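Local coordinates for DUF4440 domain-containing protein (Prochlorococcus marinus, PDB 3HZP), which is of unknown function but belongs to the NTF2-like superfamily, whose members fold as a curved beta sheet packed against helices, at residues I36-N41 with M117-G122; C80-G85 with P99-I104. All coordinates share one frame; numbering follows the deposited sequence.

Interaction 1. Residues I36-N41 with M117-G122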
ATOM      1  N   ILE A  36      -5.084  -2.089  -5.432  1.00 11.27           N
ATOM      2  CA  ILE A  36      -5.663  -2.644  -4.206  1.00 11.51           C
ATOM      3  C   ILE A  36      -6.635  -1.655  -3.625  1.00 11.31           C
ATOM      4  O   ILE A  36      -6.266  -0.570  -3.225  1.00 12.36           O
ATOM      5  CB  ILE A  36      -4.593  -3.053  -3.191  1.00 12.28           C
ATOM      6  CG1 ILE A  36      -3.551  -3.981  -3.819  1.00 13.34           C
ATOM      7  CG2 ILE A  36      -5.243  -3.722  -1.983  1.00 12.15           C
ATOM      8  CD1 ILE A  36      -4.127  -5.219  -4.544  1.00 13.22           C
ATOM      9  N   ARG A  37      -7.912  -2.032  -3.661  1.00 12.45           N
ATOM     10  CA  ARG A  37      -9.000  -1.230  -3.118  1.00 12.21           C
ATOM     11  C   ARG A  37      -8.940  -1.166  -1.591  1.00 12.63           C
ATOM     12  O   ARG A  37      -8.241  -1.986  -0.941  1.00 11.57           O
ATOM     13  CB  ARG A  37     -10.323  -1.821  -3.564  1.00 12.16           C
ATOM     14  CG  ARG A  37     -10.563  -1.706  -5.054  1.00 13.53           C
ATOM     15  CD  ARG A  37     -11.857  -2.442  -5.458  1.00 15.86           C
ATOM     16  NE  ARG A  37     -11.581  -3.840  -5.698  1.00 15.10           N
ATOM     17  CZ  ARG A  37     -12.448  -4.705  -6.222  1.00 16.18           C
ATOM     18  NH1 ARG A  37     -13.688  -4.318  -6.475  1.00 19.34           N
ATOM     19  NH2 ARG A  37     -12.062  -5.954  -6.484  1.00 15.29           N
ATOM     20  N   PRO A  38      -9.699  -0.243  -0.990  1.00 11.87           N
ATOM     21  CA  PRO A  38      -9.690  -0.144   0.468  1.00 12.78           C
ATOM     22  C   PRO A  38     -10.057  -1.448   1.173  1.00 12.68           C
ATOM     23  O   PRO A  38      -9.572  -1.692   2.291  1.00 11.96           O
ATOM     24  CB  PRO A  38     -10.743   0.938   0.744  1.00 13.23           C
ATOM     25  CG  PRO A  38     -10.639   1.838  -0.459  1.00 12.29           C
ATOM     26  CD  PRO A  38     -10.492   0.855  -1.579  1.00 12.85           C
ATOM     27  N   SER A  39     -10.908  -2.280   0.570  1.00 12.00           N
ATOM     28  CA  SER A  39     -11.237  -3.582   1.069  1.00 10.60           C
ATOM     29  C   SER A  39     -10.090  -4.584   1.079  1.00 11.59           C
ATOM     30  O   SER A  39     -10.210  -5.635   1.729  1.00 12.14           O
ATOM     31  CB  SER A  39     -12.315  -4.158   0.165  1.00 12.71           C
ATOM     32  OG  SER A  39     -11.813  -4.256  -1.151  1.00 13.27           O
ATOM     33  N   GLY A  40      -9.035  -4.295   0.329  1.00 12.19           N
ATOM     34  CA  GLY A  40      -7.972  -5.249   0.083  1.00 10.91           C
ATOM     35  C   GLY A  40      -8.136  -6.030  -1.203  1.00 11.50           C
ATOM     36  O   GLY A  40      -7.270  -6.797  -1.601  1.00 12.40           O
ATOM     37  N   ASN A  41      -9.310  -5.886  -1.843  1.00 11.92           N
ATOM     38  CA  ASN A  41      -9.598  -6.693  -3.022  1.00 11.91           C
ATOM     39  C   ASN A  41      -8.936  -6.082  -4.270  1.00 10.72           C
ATOM     40  O   ASN A  41      -9.057  -4.874  -4.518  1.00 12.03           O
ATOM     41  CB  ASN A  41     -11.100  -6.764  -3.194  1.00 11.84           C
ATOM     42  CG  ASN A  41     -11.739  -7.517  -2.081  1.00 14.43           C
ATOM     43  OD1 ASN A  41     -11.076  -8.337  -1.430  1.00 14.94           O
ATOM     44  ND2 ASN A  41     -13.038  -7.304  -1.876  1.00 15.44           N
HETATM   45  N   MSE A 117      -0.300  -0.240  -6.932  0.67 12.52           N
HETATM   46  CA  MSE A 117      -0.938   0.857  -6.203  0.67 12.53           C
HETATM   47  C   MSE A 117      -1.957   0.297  -5.195  0.67 14.28           C
HETATM   48  O   MSE A 117      -2.799  -0.507  -5.583  0.67 13.15           O
HETATM   49  CB  MSE A 117      -1.643   1.806  -7.162  0.67 14.21           C
HETATM   50  CG  MSE A 117      -2.308   3.007  -6.489  0.67 12.79           C
HETATM   51 SE   MSE A 117      -3.119   4.275  -7.718  0.50 12.81          SE
HETATM   52  CE  MSE A 117      -1.431   4.929  -8.474  0.67 14.11           C
ATOM     53  N   GLN A 118      -1.856   0.740  -3.940  1.00 12.52           N
ATOM     54  CA  GLN A 118      -2.830   0.438  -2.914  1.00 11.95           C
ATOM     55  C   GLN A 118      -3.338   1.734  -2.335  1.00 13.16           C
ATOM     56  O   GLN A 118      -2.556   2.617  -1.982  1.00 13.21           O
ATOM     57  CB  GLN A 118      -2.215  -0.449  -1.811  1.00 12.45           C
ATOM     58  CG  GLN A 118      -3.191  -0.762  -0.661  1.00 11.51           C
ATOM     59  CD  GLN A 118      -2.835  -1.949   0.198  1.00 14.51           C
ATOM     60  OE1 GLN A 118      -1.860  -2.655  -0.073  1.00 17.43           O
ATOM     61  NE2 GLN A 118      -3.646  -2.220   1.200  1.00 12.32           N
ATOM     62  N   ARG A 119      -4.648   1.831  -2.194  1.00 12.30           N
ATOM     63  CA  ARG A 119      -5.286   2.992  -1.599  1.00 11.63           C
ATOM     64  C   ARG A 119      -6.057   2.671  -0.341  1.00 11.91           C
ATOM     65  O   ARG A 119      -6.605   1.582  -0.192  1.00 12.28           O
ATOM     66  CB  ARG A 119      -6.222   3.718  -2.576  1.00 12.37           C
ATOM     67  CG  ARG A 119      -7.420   2.923  -3.042  1.00 13.78           C
ATOM     68  CD  ARG A 119      -8.551   3.827  -3.534  1.00 13.17           C
ATOM     69  NE  ARG A 119      -9.179   4.513  -2.429  1.00 12.33           N
ATOM     70  CZ  ARG A 119      -9.962   5.576  -2.531  1.00 13.90           C
ATOM     71  NH1 ARG A 119     -10.253   6.084  -3.716  1.00 15.05           N
ATOM     72  NH2 ARG A 119     -10.453   6.133  -1.444  1.00 14.90           N
ATOM     73  N   SER A 120      -6.161   3.671   0.526  1.00 12.11           N
ATOM     74  CA  SER A 120      -6.917   3.574   1.762  1.00 11.69           C
ATOM     75  C   SER A 120      -8.366   4.011   1.531  1.00 11.86           C
ATOM     76  O   SER A 120      -8.719   4.455   0.449  1.00 13.19           O
ATOM     77  CB  SER A 120      -6.293   4.448   2.853  1.00 11.90           C
ATOM     78  OG  SER A 120      -6.486   5.849   2.588  1.00 12.24           O
ATOM     79  N   SER A 121      -9.166   3.967   2.585  0.50 12.11           N
ATOM     80  CA  SER A 121     -10.437   4.666   2.574  0.50 13.36           C
ATOM     81  C   SER A 121     -10.191   6.180   2.358  0.50 12.51           C
ATOM     82  O   SER A 121      -9.069   6.724   2.495  0.50 11.03           O
ATOM     83  CB  SER A 121     -11.211   4.339   3.860  0.50 13.03           C
ATOM     84  OG  SER A 121     -11.633   2.972   3.878  0.50 15.64           O
ATOM     85  N   GLY A 122     -11.251   6.870   1.956  1.00 14.67           N
ATOM     86  CA  GLY A 122     -11.097   8.249   1.522  1.00 14.41           C
ATOM     87  C   GLY A 122     -11.350   9.347   2.524  1.00 15.24           C
ATOM     88  O   GLY A 122     -11.614  10.471   2.105  1.00 15.64           O
TER
HETATM   89  O   HOH W   1      -6.194  -0.839   0.981  1.00 18.04           O
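S120 O, against which P38 CG packs at 3.4 Å, is gripped side-on by the guanidinium of R119: NE reaches it at 2.9 Å and NH2 at 3.1 Å, with the oxygen close to the guanidinium plane. The R119 chain bends at chi3 (-72°) to turn back onto its neighbour's carbonyl, and its NE then lies 3.6 Å from P38 CG, the two side chains crossing at a slant. The other guanidinium nitrogen, NH1, is salt-bridged to D97, a second anchor for the head group.

Next to this, I36 bonds to the strand through both its backbone polar atoms. I36 N donates to M117 O at 2.8 Å, and I36 O takes R119 N at 3.1 Å in an almost straight bond (175°). Its CG2 branch rests 3.7 Å from Q118 CD. The Q118 amide itself bonds with OE1 to T102 OG1 and with NE2 to T100 O, both of the second subunit. NE2 also donates to a water lying between R37 O and R119 O.

Beyond the bridge, R37 to G40 makes a type I turn, which carries P38. The I36–Q118 pair is a parallel beta bridge, by which the short strand 35-36 joins strand 111-119 in the mixed sheet of this NTF2-like fold.

Interaction 2. Residues C80-G85 with P99-I104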
ATOM      1  N   CYS A  80       6.390   6.024  -4.422  1.00 12.59           N
ATOM      2  CA  CYS A  80       5.801   7.324  -4.185  1.00 13.11           C
ATOM      3  C   CYS A  80       4.530   7.145  -3.380  1.00 12.54           C
ATOM      4  O   CYS A  80       3.599   6.429  -3.812  1.00 13.49           O
ATOM      5  CB  CYS A  80       5.552   8.079  -5.499  1.00 13.87           C
ATOM      6  SG  CYS A  80       4.969   9.770  -5.231  1.00 15.39           S
ATOM      7  N   VAL A  81       4.478   7.798  -2.237  1.00 12.99           N
ATOM      8  CA  VAL A  81       3.317   7.803  -1.372  1.00 13.09           C
ATOM      9  C   VAL A  81       2.706   9.172  -1.393  1.00 13.27           C
ATOM     10  O   VAL A  81       3.426  10.158  -1.216  1.00 13.45           O
ATOM     11  CB  VAL A  81       3.703   7.409   0.082  1.00 13.12           C
ATOM     12  CG1 VAL A  81       2.470   7.497   1.025  1.00 14.76           C
ATOM     13  CG2 VAL A  81       4.359   5.999   0.120  1.00 13.42           C
ATOM     14  N   PHE A  82       1.397   9.263  -1.601  1.00 12.72           N
ATOM     15  CA  PHE A  82       0.743  10.544  -1.727  1.00 13.15           C
ATOM     16  C   PHE A  82      -0.677  10.506  -1.272  1.00 14.34           C
ATOM     17  O   PHE A  82      -1.277   9.438  -1.105  1.00 14.73           O
ATOM     18  CB  PHE A  82       0.838  11.013  -3.211  1.00 14.00           C
ATOM     19  CG  PHE A  82       0.192  10.078  -4.194  1.00 13.20           C
ATOM     20  CD1 PHE A  82       0.881   8.985  -4.675  1.00 12.90           C
ATOM     21  CD2 PHE A  82      -1.107  10.285  -4.643  1.00 15.15           C
ATOM     22  CE1 PHE A  82       0.302   8.113  -5.570  1.00 15.10           C
ATOM     23  CE2 PHE A  82      -1.689   9.387  -5.528  1.00 14.99           C
ATOM     24  CZ  PHE A  82      -0.996   8.341  -5.998  1.00 15.05           C
ATOM     25  N   THR A  83      -1.237  11.688  -1.028  1.00 13.86           N
ATOM     26  CA  THR A  83      -2.662  11.859  -0.799  1.00 14.33           C
ATOM     27  C   THR A  83      -3.270  12.315  -2.100  1.00 15.30           C
ATOM     28  O   THR A  83      -2.764  13.244  -2.744  1.00 15.56           O
ATOM     29  CB  THR A  83      -2.919  12.912   0.257  1.00 14.82           C
ATOM     30  OG1 THR A  83      -2.393  12.468   1.504  1.00 15.06           O
ATOM     31  CG2 THR A  83      -4.443  13.138   0.421  1.00 17.02           C
ATOM     32  N   LEU A  84      -4.308  11.614  -2.521  1.00 15.55           N
ATOM     33  CA  LEU A  84      -5.025  11.892  -3.767  1.00 16.55           C
ATOM     34  C   LEU A  84      -6.332  12.565  -3.382  1.00 18.87           C
ATOM     35  O   LEU A  84      -7.148  11.984  -2.664  1.00 21.02           O
ATOM     36  CB  LEU A  84      -5.314  10.602  -4.504  1.00 16.69           C
ATOM     37  CG  LEU A  84      -6.087  10.746  -5.812  1.00 21.98           C
ATOM     38  CD1 LEU A  84      -5.202  11.341  -6.825  1.00 22.56           C
ATOM     39  CD2 LEU A  84      -6.633   9.356  -6.285  1.00 22.08           C
ATOM     40  N   GLY A  85      -6.555  13.797  -3.796  1.00 15.22           N
ATOM     41  CA  GLY A  85      -7.801  14.496  -3.472  1.00 16.20           C
ATOM     42  C   GLY A  85      -8.710  14.513  -4.680  1.00 17.04           C
ATOM     43  O   GLY A  85      -8.309  15.029  -5.721  1.00 19.90           O
ATOM     44  N   PRO A  99      -7.874   9.598   0.030  1.00 13.92           N
ATOM     45  CA  PRO A  99      -7.079   8.459   0.520  1.00 13.51           C
ATOM     46  C   PRO A  99      -5.573   8.768   0.574  1.00 13.77           C
ATOM     47  O   PRO A  99      -5.038   9.634  -0.143  1.00 15.00           O
ATOM     48  CB  PRO A  99      -7.307   7.390  -0.523  1.00 13.29           C
ATOM     49  CG  PRO A  99      -7.517   8.185  -1.796  1.00 14.29           C
ATOM     50  CD  PRO A  99      -8.281   9.374  -1.362  1.00 13.83           C
ATOM     51  N   THR A 100      -4.885   7.952   1.355  1.00 13.02           N
ATOM     52  CA  THR A 100      -3.452   7.714   1.224  1.00 12.02           C
ATOM     53  C   THR A 100      -3.205   6.592   0.226  1.00 12.74           C
ATOM     54  O   THR A 100      -3.862   5.532   0.296  1.00 12.74           O
ATOM     55  CB  THR A 100      -2.841   7.286   2.570  1.00 13.23           C
ATOM     56  OG1 THR A 100      -3.033   8.351   3.512  1.00 13.73           O
ATOM     57  CG2 THR A 100      -1.320   6.979   2.452  1.00 14.22           C
ATOM     58  N   VAL A 101      -2.287   6.847  -0.703  1.00 12.69           N
ATOM     59  CA  VAL A 101      -1.945   5.902  -1.749  1.00 13.19           C
ATOM     60  C   VAL A 101      -0.471   5.579  -1.768  1.00 12.91           C
ATOM     61  O   VAL A 101       0.362   6.490  -1.743  1.00 13.20           O
ATOM     62  CB  VAL A 101      -2.326   6.486  -3.141  1.00 13.31           C
ATOM     63  CG1 VAL A 101      -2.054   5.492  -4.225  1.00 15.05           C
ATOM     64  CG2 VAL A 101      -3.786   6.971  -3.133  1.00 14.30           C
ATOM     65  N   THR A 102      -0.140   4.290  -1.747  1.00 13.52           N
ATOM     66  CA  THR A 102       1.234   3.799  -1.920  1.00 12.31           C
ATOM     67  C   THR A 102       1.340   3.302  -3.346  1.00 13.64           C
ATOM     68  O   THR A 102       0.570   2.422  -3.766  1.00 14.65           O
ATOM     69  CB  THR A 102       1.555   2.675  -0.956  1.00 12.76           C
ATOM     70  OG1 THR A 102       1.497   3.154   0.381  1.00 13.64           O
ATOM     71  CG2 THR A 102       2.943   2.077  -1.253  1.00 15.22           C
ATOM     72  N   SER A 103       2.246   3.891  -4.126  1.00 13.32           N
ATOM     73  CA  SER A 103       2.466   3.477  -5.521  1.00 13.86           C
ATOM     74  C   SER A 103       3.907   3.060  -5.698  1.00 13.70           C
ATOM     75  O   SER A 103       4.815   3.625  -5.058  1.00 14.28           O
ATOM     76  CB  SER A 103       2.071   4.584  -6.484  1.00 15.67           C
ATOM     77  OG  SER A 103       2.932   5.750  -6.397  1.00 16.60           O
ATOM     78  N   ILE A 104       4.132   2.084  -6.564  1.00 14.20           N
ATOM     79  CA  ILE A 104       5.451   1.600  -6.903  1.00 13.37           C
ATOM     80  C   ILE A 104       5.582   1.679  -8.426  1.00 13.70           C
ATOM     81  O   ILE A 104       4.610   1.407  -9.144  1.00 14.78           O
ATOM     82  CB  ILE A 104       5.672   0.164  -6.447  1.00 14.24           C
ATOM     83  CG1 ILE A 104       5.374   0.019  -4.956  1.00 19.68           C
ATOM     84  CG2 ILE A 104       7.027  -0.342  -6.867  1.00 17.17           C
ATOM     85  CD1 ILE A 104       6.279   0.811  -4.118  1.00 21.45           C
TER
HETATM   86  O   HOH W   2      -3.654  11.007   3.333  1.00 15.83           O
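F82 and S103 both hold their first torsion in the crowded position between backbone N and carbonyl carbon (chi1 60° and 67°), which swings the ring of F82 over the neighbouring strand and turns S103 OG inward until it lies 3.6 Å from F82 CE1, at the ring edge and in its plane. The hydroxyl donates to C80 O at 2.8 Å, and the same oxygen accepts S103 N at 2.9 Å, so a single buried carbonyl takes two donors from one residue. V101 lies over one face of the F82 ring: its CB makes a CH-pi contact 3.9 Å from the ring centroid, 19° off the normal and shifted toward the rim, while the CG1 branch touches F82 CZ at 3.5 Å.

Strands 77-90 and 93-108 form an antiparallel beta hairpin within the curved sheet of the NTF2-like fold. Between 80-85 and 99-104, C80 with S103 and F82 with V101 are hydrogen-bonded pairs, V81 with T102 and T83 with T100 non-hydrogen-bonded ones. On the side of C80, F82 and S103, L12 of helix 4-15 packs against all three side chains, and M117 of strand 111-119 adds to the cover over V101 and S103.

V81, T83, T100 and T102 point to the opposite side of the sheet. There V81 CG2 lies alongside T102 OG1, and a water joins T83 OG1 to T100 OG1. These hydroxyls also have protein partners: T83 bonds to H68, T100 to G40 O of the second subunit, and T102 to Q118 and W116 of that subunit. Toward the end of the pairing, L84 N donates to P99 O at 3.2 Å, and L84 CB comes 4.2 Å from both P99 CG and V101 CG2.

Overall arrangement
The centres of interactions 1 and 2 lie about 10 Å apart in one mixed sheet, where strands 111-119 and 93-108 are neighbours. Along the chain, 80-85 and 99-104 both fall between 36-41 and 117-122, so the chain makes the hairpin of interaction 2 after leaving 36-41 and before returning at 117-122. The two meet directly: Q118 O faces T102 N and S120 OG faces T100 N, each at 2.9 Å as probable hydrogen bonds. Both contacts also touch the second subunit, so the same region of sheet joins the strands of one chain and contributes to the dimer.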